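2-dehydropantoate 2-reductase (Bacillus subtilis, PDB 3EGO) probably catalyses the NADPH-dependent reduction of 2-dehydropantoate (ketopantoate) to (R)-pantoate, a step of pantothenate biosynthesis. Local coordinates at residues A[121-126]-A[141-146]; A[114-119]-A[152-157]; A[21-26]-A[161-166]; A[69-74]-A[88-93]; A[220-225]-A[266-271]. One frame throughout, in Å; residues are numbered along the deposited sequence.

In the fold
Contacts 1, 2 and 4 reach the mixed sheet of the nucleotide-binding domain; contact 5 lies in the helical C-terminal domain. Contacts 1 and 2 share strand 116-128, where S145 probably hydrogen-bonds to V119. Contacts 2 and 4 meet where S116 and H115 probably bond to T93. Contact 1, nearest the chain's centre, combines backbone ladder and salt bridge; contacts 4 and 5 are buried and mainly apolar. Contact 2 is partly buried, L155 on the Y118 ring, with no hydrogen bond across. In the more exposed contact 3, Y24 and leucines at the end of helix 12-22 meet histidines and F166, which packs against H124 and I142 of contact 1. Contacts 3 and 5 have centres about 35 Å apart.

Contact 1. Residues A[121-126]-A[141-146]; sequences IVEHGA and AIKWSA
I121 and K143 form an antiparallel hydrogen-bonded pair, with I121 N to K143 O at 2.9 Å and K143 N to I121 O at 3.0 Å; V122 and I142 follow as a non-hydrogen-bonded pair. Beyond them E123 N donates to A141 O (2.8 Å), almost in line with the carbonyl. On the face of I121 and K143, the lysine reaches the E123 carboxylate in a salt bridge: NZ meets OE2 on its syn side at 3.1 Å, 27° out of the carboxylate plane, and makes a weaker bond to OE1. V122 CG2 and I142 CG1 touch on the other face. With CG anti to its carbonyl carbon (chi1 -68°), H124 lays its imidazole over A141, whose N sits 3.4 Å above the ring centre. V122 packs on V13 and H124 on L16 of helix 12-22, at whose start NADP(+) probably binds, while I121 packs against L177 and L178 of helix 174-195, which carries the probable proton donor K181. Strand 168-170 flanks 142-146 as a parallel neighbour.

Contact 2. Residues A[114-119]-A[152-157]; sequences GHSIYV and PDRLNI
P152 opens the approach to Y118, its CA lying 4.2 Å from Y118 CE1, obliquely to the ring. R154 comes next and crosses the tyrosine at about a right angle, with its guanidinium and the phenol ring nearly coplanar (8° apart). Its CB is 3.4 Å from Y118 OH, and the chain, bent at chi3 (76°), brings NE to 3.3 Å from S116 OG. That pair is too poorly angled for a hydrogen bond; R154 NE is bonded to N94 OD1 instead. Y118 OH is bonded to the carbonyl O of E151. L155 lays CD1 over the face of the Y118 ring, 4.0 Å from its centroid and 13° off the normal, a CH-pi contact, the two side chains running alongside in opposite senses. Two successive i to i+3 bonds, the first L155 N to P152 O (3.0 Å), make turns at 152-156 without a regular helix. The result is a connecting loop packed on the sheet side that carries S116 and Y118, in a Rossmann-type NADP(+)-binding domain.

Contact 3. Residues A[21-26]-A[161-166]; sequences LSLYHD and HNHSDF
The end of helix 12-22, the first helix of the Rossmann-type domain and the one that follows its glycine-rich turn, meets the loop leading to strand 168-170. Y24 carries much of the contact: H161 O stands 3.4 Å above the phenol plane, over the ring centre, and H161 CB lies 3.7 Å from Y24 CE2, the two side chains nearly perpendicular. The backbone then runs on past the ring, with H163 N 3.6 Å from Y24 CE1. Beside it, L23 CD1 comes to 3.7 Å from CD2 of the H163 imidazole. This ring is fixed by its own chain: D165 N donates to H163 ND1 at 2.9 Å, only 6° out of the ring plane, within the type I turn H163-F166, which F166 N to H163 O closes. With CG anti to the backbone N (chi1 -158°), F166 places its ring beside L21, whose CG is 4.1 Å from F166 CE2. The F166 ring also meets those of Y20 and H124. No hydrogen bond joins the two segments; even H161 O rests on the Y24 face without one, so shape and dispersion hold them, from buried L21 and F166 to exposed Y24 and H161.

Contact 4. Residues A[69-74]-A[88-93]; sequences DLLVVT and ERIGKT
Apolar packing is led by L71 and I90, which reach toward each other tip to tip until their CD1 atoms are 3.7 Å apart. In I90, CG1 lies between the backbone N and the carbonyl carbon (chi1 48°), and the chain extended beyond it brings CD1 to L71. T93 adds a looser touch, its CG2 4.4 Å from L71 CD1. The same leucine also packs on I8 of strand 4-8 and I95 of strand 94-97, so I90 packs against the edge of a cluster of L71, I8 and I95.

Polar contacts gather at the start of strand 70-73. T93 OG1 approaches D69 O at 3.3 Å, but the angle is too poor for a hydrogen bond; the hydroxyl is bonded instead to the carbonyl O of F68, two residues before the strand. The D69 carboxylate is turned to another neighbour, with OD2 accepting from the backbone N of K4.

Backbone geometry sets how the parts meet: the 69-71 and 90-93 pieces run 106° apart, so the loop comes in across the strand and then, after T93, joins strand 94-97, which is parallel to 70-73. Helix 80-86 lies between them in a beta-alpha-beta crossover. The side-chain packing is thus apolar, and although T93 OG1 lies close to D69 O, no hydrogen bond crosses between the two segments.

Contact 5. Residues A[220-225]-A[266-271]; sequences CRILKL and GYLLKE
The last turn of helix 206-223 lies against the middle of helix 261-274, the backbones being closest at I222 and E271, whose CA atoms are 6.4 Å apart. I222 puts its CG2 branch, anti to the backbone N, against helix 261-274, 3.5 Å from E271 CB and 3.7 Å from L268 O. L268 meets the next residue as well: its CD2 is 3.7 Å from L223 CG, the two leucines lying athwart each other. L223 CD2 also reaches the edge of the Y267 ring, in plane and 3.9 Å from CE2. Both helices belong to the all-helical C-terminal domain of the ketopantoate reductase family, related to that of 6-phosphogluconate dehydrogenase, and L223 and L268 pack as well on helix 174-195. Just past this packing the first helix ends in a Schellman motif, with K224 at positive phi as its C-prime residue and L225 N bonded to C220 O at 3.3 Å. In E271, chi1 (-71°, CG anti to the carbonyl carbon) sets CG over one face of the Y267 ring, offset toward the rim. The bend at chi2 directs the carboxylate, whose OE2 bonds to NE2 of H106 of helix 103-109, whose ring stacks with Y267.

Contact 1. Residues A[121-126]-A[141-146]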
# COMPACT_ATOMS: atom_id res chain seq x y z
N ILE A 121 -12.47 2.11 26.78
CA ILE A 121 -12.07 1.17 25.76
C ILE A 121 -12.75 -0.15 26.02
O ILE A 121 -13.08 -0.51 27.16
CB ILE A 121 -10.56 0.97 25.72
CG1 ILE A 121 -10.05 0.44 27.06
CG2 ILE A 121 -9.85 2.31 25.35
CD1 ILE A 121 -8.56 0.11 27.00
N VAL A 122 -12.95 -0.88 24.94
CA VAL A 122 -13.63 -2.16 25.02
C VAL A 122 -12.59 -3.22 24.71
O VAL A 122 -12.07 -3.27 23.59
CB VAL A 122 -14.71 -2.25 23.94
CG1 VAL A 122 -15.30 -3.67 23.89
CG2 VAL A 122 -15.79 -1.18 24.16
N GLU A 123 -12.31 -4.09 25.68
CA GLU A 123 -11.38 -5.19 25.48
C GLU A 123 -12.01 -6.56 25.21
O GLU A 123 -11.31 -7.57 25.12
CB GLU A 123 -10.48 -5.32 26.71
CG GLU A 123 -9.74 -4.02 27.04
CD GLU A 123 -8.78 -4.18 28.25
OE1 GLU A 123 -7.70 -3.54 28.24
OE2 GLU A 123 -9.11 -4.96 29.19
N HIS A 124 -13.32 -6.59 25.05
CA HIS A 124 -14.01 -7.81 24.67
C HIS A 124 -13.75 -8.07 23.23
O HIS A 124 -13.47 -7.14 22.49
CB HIS A 124 -15.50 -7.60 24.82
CG HIS A 124 -15.95 -7.44 26.23
ND1 HIS A 124 -15.99 -8.49 27.11
CD2 HIS A 124 -16.41 -6.36 26.90
CE1 HIS A 124 -16.44 -8.07 28.28
NE2 HIS A 124 -16.72 -6.79 28.17
N GLY A 125 -13.88 -9.34 22.83
CA GLY A 125 -14.00 -9.74 21.44
C GLY A 125 -15.49 -9.89 21.19
O GLY A 125 -16.18 -10.54 21.94
N ALA A 126 -16.00 -9.31 20.13
CA ALA A 126 -17.41 -9.44 19.82
C ALA A 126 -17.59 -9.32 18.32
O ALA A 126 -16.99 -8.44 17.69
CB ALA A 126 -18.21 -8.35 20.54
N ALA A 141 -13.29 -7.00 29.04
CA ALA A 141 -13.80 -6.03 30.00
C ALA A 141 -14.01 -4.72 29.29
O ALA A 141 -13.53 -4.56 28.16
CB ALA A 141 -12.76 -5.84 31.12
N ILE A 142 -14.71 -3.80 29.93
CA ILE A 142 -14.73 -2.41 29.52
C ILE A 142 -14.03 -1.63 30.60
O ILE A 142 -14.22 -1.90 31.79
CB ILE A 142 -16.16 -1.89 29.33
CG1 ILE A 142 -16.76 -2.51 28.05
CG2 ILE A 142 -16.20 -0.34 29.27
CD1 ILE A 142 -18.31 -2.11 27.84
N LYS A 143 -13.19 -0.69 30.19
CA LYS A 143 -12.54 0.22 31.15
C LYS A 143 -12.89 1.65 30.79
O LYS A 143 -12.91 2.04 29.62
CB LYS A 143 -11.01 0.01 31.13
CG LYS A 143 -10.58 -1.38 31.63
CD LYS A 143 -9.11 -1.63 31.35
CE LYS A 143 -8.57 -2.81 32.17
NZ LYS A 143 -7.50 -3.52 31.42
N TRP A 144 -13.20 2.46 31.79
CA TRP A 144 -13.65 3.81 31.52
C TRP A 144 -13.00 4.81 32.49
O TRP A 144 -12.50 4.40 33.55
CB TRP A 144 -15.18 3.93 31.60
CG TRP A 144 -15.67 3.62 32.95
CD1 TRP A 144 -15.84 2.38 33.51
CD2 TRP A 144 -16.05 4.58 33.95
NE1 TRP A 144 -16.30 2.51 34.81
CE2 TRP A 144 -16.45 3.85 35.10
CE3 TRP A 144 -16.08 5.98 33.98
CZ2 TRP A 144 -16.85 4.49 36.31
CZ3 TRP A 144 -16.51 6.63 35.17
CH2 TRP A 144 -16.88 5.87 36.32
N SER A 145 -13.04 6.09 32.12
CA SER A 145 -12.48 7.19 32.91
C SER A 145 -13.38 8.38 32.74
O SER A 145 -14.11 8.45 31.75
CB SER A 145 -11.11 7.57 32.37
OG SER A 145 -10.25 6.45 32.36
N ALA A 146 -13.32 9.35 33.67
CA ALA A 146 -13.97 10.65 33.46
C ALA A 146 -13.19 11.53 32.48
O ALA A 146 -11.97 11.61 32.52
CB ALA A 146 -14.11 11.45 34.86

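Contact 2. Residues A[114-119]-A[152-157]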
# COMPACT_ATOMS: atom_id res chain seq x y z
N GLY A 114 -23.64 20.63 28.52
CA GLY A 114 -23.83 20.37 29.94
C GLY A 114 -23.76 18.89 30.27
O GLY A 114 -24.19 18.46 31.35
N HIS A 115 -23.23 18.11 29.34
CA HIS A 115 -23.17 16.66 29.51
C HIS A 115 -21.99 16.28 30.38
O HIS A 115 -20.97 16.98 30.40
CB HIS A 115 -23.03 16.00 28.14
CG HIS A 115 -24.29 15.98 27.33
ND1 HIS A 115 -25.51 15.60 27.86
CD2 HIS A 115 -24.51 16.25 26.02
CE1 HIS A 115 -26.43 15.65 26.91
NE2 HIS A 115 -25.84 16.05 25.78
N SER A 116 -22.12 15.19 31.13
CA SER A 116 -20.96 14.59 31.80
C SER A 116 -20.34 13.60 30.84
O SER A 116 -20.98 12.62 30.48
CB SER A 116 -21.37 13.85 33.08
OG SER A 116 -21.98 14.71 34.03
N ILE A 117 -19.08 13.81 30.49
CA ILE A 117 -18.44 13.01 29.47
C ILE A 117 -17.47 12.02 30.05
O ILE A 117 -16.58 12.38 30.83
CB ILE A 117 -17.69 13.87 28.47
CG1 ILE A 117 -18.61 14.96 27.93
CG2 ILE A 117 -17.14 12.98 27.31
CD1 ILE A 117 -19.88 14.43 27.28
N TYR A 118 -17.64 10.77 29.62
CA TYR A 118 -16.78 9.67 29.98
C TYR A 118 -16.27 9.03 28.70
O TYR A 118 -16.94 9.05 27.66
CB TYR A 118 -17.55 8.65 30.85
CG TYR A 118 -18.19 9.34 32.04
CD1 TYR A 118 -17.46 9.59 33.21
CD2 TYR A 118 -19.49 9.79 31.97
CE1 TYR A 118 -18.06 10.27 34.29
CE2 TYR A 118 -20.09 10.47 33.03
CZ TYR A 118 -19.37 10.70 34.19
OH TYR A 118 -20.00 11.38 35.22
N VAL A 119 -15.13 8.39 28.84
CA VAL A 119 -14.40 7.85 27.72
C VAL A 119 -13.90 6.46 28.15
O VAL A 119 -13.53 6.28 29.30
CB VAL A 119 -13.29 8.92 27.48
CG1 VAL A 119 -11.88 8.50 27.87
CG2 VAL A 119 -13.52 9.82 26.21
N PRO A 152 -16.95 10.92 38.50
CA PRO A 152 -16.98 9.48 38.27
C PRO A 152 -18.12 8.82 39.01
O PRO A 152 -18.74 7.88 38.50
CB PRO A 152 -15.65 8.99 38.85
CG PRO A 152 -14.81 10.20 39.03
CD PRO A 152 -15.70 11.38 39.12
N ASP A 153 -18.44 9.34 40.20
CA ASP A 153 -19.43 8.68 41.05
C ASP A 153 -20.78 8.60 40.36
O ASP A 153 -21.56 7.71 40.63
CB ASP A 153 -19.54 9.37 42.42
CG ASP A 153 -18.36 9.04 43.32
OD1 ASP A 153 -17.62 8.04 43.06
OD2 ASP A 153 -18.21 9.78 44.31
N ARG A 154 -21.03 9.52 39.43
CA ARG A 154 -22.28 9.48 38.65
C ARG A 154 -22.60 8.11 38.03
O ARG A 154 -23.76 7.77 37.86
CB ARG A 154 -22.31 10.58 37.57
CG ARG A 154 -22.77 11.93 38.09
CD ARG A 154 -22.77 13.02 37.02
NE ARG A 154 -23.89 12.95 36.08
CZ ARG A 154 -25.13 13.36 36.34
NH1 ARG A 154 -25.46 13.80 37.56
NH2 ARG A 154 -26.06 13.29 35.40
N LEU A 155 -21.57 7.32 37.72
CA LEU A 155 -21.83 6.01 37.12
C LEU A 155 -21.85 4.83 38.10
O LEU A 155 -21.95 3.68 37.66
CB LEU A 155 -20.85 5.72 35.99
CG LEU A 155 -20.81 6.77 34.88
CD1 LEU A 155 -19.94 6.30 33.76
CD2 LEU A 155 -22.22 7.18 34.37
N ASN A 156 -21.78 5.12 39.40
CA ASN A 156 -21.69 4.10 40.46
C ASN A 156 -22.87 3.17 40.49
O ASN A 156 -22.69 1.95 40.55
CB ASN A 156 -21.61 4.75 41.87
CG ASN A 156 -20.23 5.31 42.22
OD1 ASN A 156 -19.25 5.10 41.50
ND2 ASN A 156 -20.16 6.04 43.35
N ILE A 157 -24.07 3.72 40.47
CA ILE A 157 -25.26 2.90 40.58
C ILE A 157 -25.40 2.17 39.27
O ILE A 157 -25.63 0.95 39.26
CB ILE A 157 -26.53 3.71 40.97
CG1 ILE A 157 -26.39 4.26 42.39
CG2 ILE A 157 -27.77 2.85 40.91
CD1 ILE A 157 -27.47 5.29 42.75

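Contact 3. Residues A[21-26]-A[161-166]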
# COMPACT_ATOMS: atom_id res chain seq x y z
N LEU A 21 -26.14 -5.03 29.52
CA LEU A 21 -26.71 -3.96 30.37
C LEU A 21 -28.23 -4.17 30.56
O LEU A 21 -28.78 -3.84 31.60
CB LEU A 21 -26.43 -2.57 29.80
CG LEU A 21 -24.92 -2.21 29.81
CD1 LEU A 21 -24.60 -0.93 28.98
CD2 LEU A 21 -24.44 -2.09 31.28
N SER A 22 -28.87 -4.79 29.58
CA SER A 22 -30.30 -5.17 29.69
C SER A 22 -30.56 -6.10 30.87
O SER A 22 -31.70 -6.18 31.36
CB SER A 22 -30.76 -5.84 28.41
OG SER A 22 -30.46 -7.23 28.46
N LEU A 23 -29.54 -6.80 31.37
CA LEU A 23 -29.72 -7.68 32.53
C LEU A 23 -30.01 -6.92 33.80
O LEU A 23 -30.49 -7.52 34.75
CB LEU A 23 -28.50 -8.59 32.77
CG LEU A 23 -28.10 -9.53 31.62
CD1 LEU A 23 -26.78 -10.18 31.95
CD2 LEU A 23 -29.13 -10.60 31.39
N TYR A 24 -29.73 -5.61 33.81
CA TYR A 24 -29.83 -4.79 34.99
C TYR A 24 -30.62 -3.55 34.74
O TYR A 24 -31.08 -2.91 35.69
CB TYR A 24 -28.43 -4.42 35.52
CG TYR A 24 -27.70 -5.62 36.01
CD1 TYR A 24 -26.84 -6.32 35.18
CD2 TYR A 24 -27.93 -6.12 37.30
CE1 TYR A 24 -26.19 -7.44 35.61
CE2 TYR A 24 -27.29 -7.26 37.74
CZ TYR A 24 -26.41 -7.91 36.89
OH TYR A 24 -25.77 -9.06 37.29
N HIS A 25 -30.78 -3.16 33.49
CA HIS A 25 -31.38 -1.88 33.21
C HIS A 25 -32.34 -1.93 32.02
O HIS A 25 -32.36 -2.91 31.31
CB HIS A 25 -30.32 -0.83 32.89
CG HIS A 25 -29.29 -0.65 33.97
ND1 HIS A 25 -29.58 -0.07 35.19
CD2 HIS A 25 -27.96 -0.92 33.99
CE1 HIS A 25 -28.49 -0.02 35.92
NE2 HIS A 25 -27.49 -0.54 35.22
N ASP A 26 -33.08 -0.85 31.80
CA ASP A 26 -33.86 -0.66 30.58
C ASP A 26 -33.05 -0.11 29.39
O ASP A 26 -32.67 1.07 29.37
CB ASP A 26 -35.06 0.24 30.87
CG ASP A 26 -36.14 -0.46 31.66
OD1 ASP A 26 -36.10 -1.70 31.75
OD2 ASP A 26 -37.04 0.24 32.17
N HIS A 161 -23.63 -3.32 39.55
CA HIS A 161 -23.74 -4.75 39.35
C HIS A 161 -23.65 -5.15 37.88
O HIS A 161 -24.43 -4.65 37.05
CB HIS A 161 -25.05 -5.26 39.94
CG HIS A 161 -25.07 -5.20 41.44
ND1 HIS A 161 -26.05 -4.54 42.14
CD2 HIS A 161 -24.21 -5.70 42.36
CE1 HIS A 161 -25.81 -4.65 43.44
NE2 HIS A 161 -24.70 -5.35 43.59
N ASN A 162 -22.71 -6.03 37.57
CA ASN A 162 -22.62 -6.54 36.19
C ASN A 162 -22.50 -8.04 36.07
O ASN A 162 -22.07 -8.69 37.01
CB ASN A 162 -21.50 -5.83 35.46
CG ASN A 162 -21.92 -4.46 35.05
OD1 ASN A 162 -21.56 -3.50 35.69
ND2 ASN A 162 -22.76 -4.37 34.01
N HIS A 163 -22.89 -8.60 34.91
CA HIS A 163 -22.64 -10.04 34.65
C HIS A 163 -21.16 -10.34 34.82
O HIS A 163 -20.32 -9.53 34.45
CB HIS A 163 -23.06 -10.42 33.23
CG HIS A 163 -23.16 -11.90 33.01
ND1 HIS A 163 -22.07 -12.70 32.83
CD2 HIS A 163 -24.24 -12.72 32.95
CE1 HIS A 163 -22.45 -13.96 32.66
NE2 HIS A 163 -23.78 -13.99 32.71
N SER A 164 -20.82 -11.52 35.32
CA SER A 164 -19.43 -11.87 35.54
C SER A 164 -18.63 -11.71 34.26
O SER A 164 -17.44 -11.41 34.31
CB SER A 164 -19.33 -13.31 36.04
OG SER A 164 -20.00 -13.42 37.28
N ASP A 165 -19.28 -11.90 33.11
CA ASP A 165 -18.52 -11.91 31.85
C ASP A 165 -18.49 -10.57 31.17
O ASP A 165 -17.88 -10.45 30.10
CB ASP A 165 -19.07 -12.95 30.86
CG ASP A 165 -18.86 -14.39 31.32
OD1 ASP A 165 -17.79 -14.73 31.86
OD2 ASP A 165 -19.76 -15.19 31.05
N PHE A 166 -19.11 -9.57 31.82
CA PHE A 166 -19.17 -8.20 31.37
C PHE A 166 -18.61 -7.28 32.45
O PHE A 166 -19.28 -6.40 32.88
CB PHE A 166 -20.64 -7.78 31.04
CG PHE A 166 -20.75 -6.60 30.08
CD1 PHE A 166 -20.29 -6.69 28.75
CD2 PHE A 166 -21.31 -5.39 30.52
CE1 PHE A 166 -20.40 -5.56 27.86
CE2 PHE A 166 -21.43 -4.28 29.66
CZ PHE A 166 -20.96 -4.36 28.33

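Contact 4. Residues A[69-74]-A[88-93]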
# COMPACT_ATOMS: atom_id res chain seq x y z
N ASP A 69 -30.65 7.87 31.28
CA ASP A 69 -29.70 8.01 32.37
C ASP A 69 -28.25 7.88 31.91
O ASP A 69 -27.35 8.49 32.49
CB ASP A 69 -30.03 7.00 33.47
CG ASP A 69 -31.39 7.30 34.10
OD1 ASP A 69 -31.61 8.48 34.44
OD2 ASP A 69 -32.22 6.38 34.21
N LEU A 70 -28.03 7.10 30.86
CA LEU A 70 -26.71 7.03 30.27
C LEU A 70 -26.85 6.77 28.77
O LEU A 70 -27.75 6.04 28.33
CB LEU A 70 -25.90 5.91 30.94
CG LEU A 70 -24.54 5.47 30.39
CD1 LEU A 70 -23.43 6.51 30.48
CD2 LEU A 70 -24.10 4.18 31.12
N LEU A 71 -25.98 7.39 27.99
CA LEU A 71 -25.82 7.03 26.59
C LEU A 71 -24.43 6.47 26.36
O LEU A 71 -23.44 7.02 26.82
CB LEU A 71 -26.00 8.25 25.69
CG LEU A 71 -27.44 8.75 25.69
CD1 LEU A 71 -27.52 10.10 24.93
CD2 LEU A 71 -28.33 7.72 25.08
N VAL A 72 -24.38 5.36 25.63
CA VAL A 72 -23.12 4.70 25.38
C VAL A 72 -22.95 4.75 23.89
O VAL A 72 -23.79 4.22 23.17
CB VAL A 72 -23.13 3.24 25.84
CG1 VAL A 72 -21.77 2.58 25.45
CG2 VAL A 72 -23.40 3.09 27.36
N VAL A 73 -21.90 5.42 23.44
CA VAL A 73 -21.70 5.69 22.01
C VAL A 73 -20.67 4.74 21.43
O VAL A 73 -19.52 4.73 21.85
CB VAL A 73 -21.27 7.17 21.76
CG1 VAL A 73 -20.88 7.39 20.24
CG2 VAL A 73 -22.40 8.13 22.18
N THR A 74 -21.10 3.94 20.46
CA THR A 74 -20.29 2.84 19.95
C THR A 74 -20.07 2.93 18.43
O THR A 74 -19.44 2.03 17.85
CB THR A 74 -20.94 1.45 20.31
OG1 THR A 74 -22.15 1.30 19.57
CG2 THR A 74 -21.31 1.37 21.78
N GLU A 88 -26.99 17.46 21.12
CA GLU A 88 -27.23 18.85 21.49
C GLU A 88 -28.71 19.15 21.77
O GLU A 88 -29.03 20.08 22.51
CB GLU A 88 -26.68 19.79 20.43
CG GLU A 88 -25.16 19.73 20.31
CD GLU A 88 -24.66 20.11 18.93
OE1 GLU A 88 -25.51 20.22 18.02
OE2 GLU A 88 -23.44 20.31 18.74
N ARG A 89 -29.61 18.35 21.21
CA ARG A 89 -31.04 18.61 21.34
C ARG A 89 -31.72 17.82 22.46
O ARG A 89 -32.95 17.77 22.55
CB ARG A 89 -31.73 18.35 20.00
CG ARG A 89 -31.20 19.23 18.88
CD ARG A 89 -31.73 18.83 17.53
NE ARG A 89 -30.64 18.78 16.57
CZ ARG A 89 -30.20 19.83 15.88
NH1 ARG A 89 -30.79 21.01 16.02
NH2 ARG A 89 -29.18 19.69 15.04
N ILE A 90 -30.92 17.18 23.31
CA ILE A 90 -31.45 16.45 24.45
C ILE A 90 -30.97 17.07 25.76
O ILE A 90 -30.03 17.86 25.78
CB ILE A 90 -31.01 14.97 24.42
CG1 ILE A 90 -29.51 14.87 24.18
CG2 ILE A 90 -31.80 14.20 23.38
CD1 ILE A 90 -28.98 13.45 24.27
N GLY A 91 -31.61 16.67 26.85
CA GLY A 91 -31.20 17.15 28.16
C GLY A 91 -29.81 16.66 28.55
O GLY A 91 -29.31 15.65 28.04
N LYS A 92 -29.18 17.40 29.45
CA LYS A 92 -27.84 17.05 29.86
C LYS A 92 -27.92 15.66 30.46
O LYS A 92 -28.92 15.31 31.09
CB LYS A 92 -27.29 18.07 30.87
CG LYS A 92 -27.66 17.79 32.32
N THR A 93 -26.88 14.85 30.22
CA THR A 93 -26.83 13.53 30.84
C THR A 93 -25.41 13.01 30.82
O THR A 93 -24.46 13.76 30.54
CB THR A 93 -27.80 12.53 30.17
OG1 THR A 93 -27.85 11.32 30.93
CG2 THR A 93 -27.35 12.23 28.72

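Contact 5. Residues A[220-225]-A[266-271]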
# COMPACT_ATOMS: atom_id res chain seq x y z
N CYS A 220 4.95 7.12 19.54
CA CYS A 220 5.34 7.20 20.95
C CYS A 220 5.69 8.63 21.37
O CYS A 220 5.17 9.14 22.37
CB CYS A 220 6.47 6.21 21.23
SG CYS A 220 7.09 6.15 22.96
N ARG A 221 6.52 9.31 20.58
CA ARG A 221 6.83 10.72 20.84
C ARG A 221 5.64 11.67 20.74
O ARG A 221 5.47 12.56 21.59
CB ARG A 221 7.97 11.21 19.96
CG ARG A 221 8.32 12.69 20.17
CD ARG A 221 8.68 13.01 21.66
NE ARG A 221 8.86 14.45 21.86
CZ ARG A 221 7.87 15.30 22.09
NH1 ARG A 221 6.61 14.85 22.18
NH2 ARG A 221 8.11 16.60 22.23
N ILE A 222 4.80 11.51 19.71
CA ILE A 222 3.64 12.37 19.53
C ILE A 222 2.70 12.27 20.75
O ILE A 222 2.14 13.28 21.23
CB ILE A 222 2.84 11.97 18.24
CG1 ILE A 222 3.62 12.34 16.97
CG2 ILE A 222 1.50 12.62 18.21
CD1 ILE A 222 3.23 11.46 15.73
N LEU A 223 2.54 11.06 21.26
CA LEU A 223 1.64 10.82 22.40
C LEU A 223 2.29 11.12 23.75
O LEU A 223 1.58 11.16 24.79
CB LEU A 223 1.15 9.36 22.40
CG LEU A 223 0.31 8.95 21.20
CD1 LEU A 223 0.21 7.43 21.14
CD2 LEU A 223 -1.09 9.61 21.18
N LYS A 224 3.62 11.27 23.74
CA LYS A 224 4.38 11.49 24.97
C LYS A 224 4.14 10.36 25.98
O LYS A 224 3.79 10.61 27.14
CB LYS A 224 4.00 12.84 25.57
CG LYS A 224 4.42 14.02 24.72
CD LYS A 224 3.67 15.28 25.13
CE LYS A 224 4.28 16.50 24.48
NZ LYS A 224 3.49 17.73 24.80
N LEU A 225 4.31 9.13 25.54
CA LEU A 225 4.06 7.97 26.39
C LEU A 225 5.06 7.89 27.53
O LEU A 225 6.27 7.95 27.30
CB LEU A 225 4.13 6.70 25.56
CG LEU A 225 3.05 6.60 24.49
CD1 LEU A 225 3.07 5.22 23.89
CD2 LEU A 225 1.68 6.93 25.09
N GLY A 266 -5.03 9.71 11.70
CA GLY A 266 -5.33 11.13 11.47
C GLY A 266 -5.23 11.93 12.76
O GLY A 266 -4.89 13.14 12.75
N TYR A 267 -5.50 11.27 13.87
CA TYR A 267 -5.33 11.94 15.17
C TYR A 267 -3.86 12.18 15.54
O TYR A 267 -3.49 13.27 16.02
CB TYR A 267 -6.07 11.16 16.25
CG TYR A 267 -5.63 11.53 17.64
CD1 TYR A 267 -6.28 12.52 18.35
CD2 TYR A 267 -4.60 10.85 18.25
CE1 TYR A 267 -5.90 12.85 19.64
CE2 TYR A 267 -4.20 11.17 19.53
CZ TYR A 267 -4.85 12.18 20.22
OH TYR A 267 -4.47 12.52 21.51
N LEU A 268 -3.02 11.16 15.35
CA LEU A 268 -1.59 11.29 15.52
C LEU A 268 -1.04 12.40 14.59
O LEU A 268 -0.19 13.20 15.00
CB LEU A 268 -0.91 9.97 15.23
CG LEU A 268 -1.14 8.92 16.33
CD1 LEU A 268 -0.76 7.54 15.87
CD2 LEU A 268 -0.32 9.25 17.58
N LEU A 269 -1.53 12.45 13.36
CA LEU A 269 -1.03 13.48 12.41
C LEU A 269 -1.35 14.89 12.92
O LEU A 269 -0.47 15.75 12.90
CB LEU A 269 -1.57 13.26 11.01
CG LEU A 269 -1.13 11.90 10.39
CD1 LEU A 269 -1.68 11.77 8.97
CD2 LEU A 269 0.37 11.72 10.39
N LYS A 270 -2.57 15.10 13.38
CA LYS A 270 -2.98 16.40 13.92
C LYS A 270 -2.14 16.76 15.12
O LYS A 270 -1.73 17.91 15.27
CB LYS A 270 -4.46 16.39 14.31
CG LYS A 270 -5.36 16.43 13.08
CD LYS A 270 -6.76 16.01 13.41
CE LYS A 270 -7.72 16.59 12.39
NZ LYS A 270 -9.13 16.44 12.85
N GLU A 271 -1.85 15.77 15.95
CA GLU A 271 -1.01 16.00 17.12
C GLU A 271 0.47 16.26 16.81
O GLU A 271 1.11 17.08 17.49
CB GLU A 271 -1.17 14.85 18.13
CG GLU A 271 -2.51 14.85 18.81
CD GLU A 271 -2.63 16.01 19.77
OE1 GLU A 271 -1.65 16.22 20.52
OE2 GLU A 271 -3.66 16.70 19.76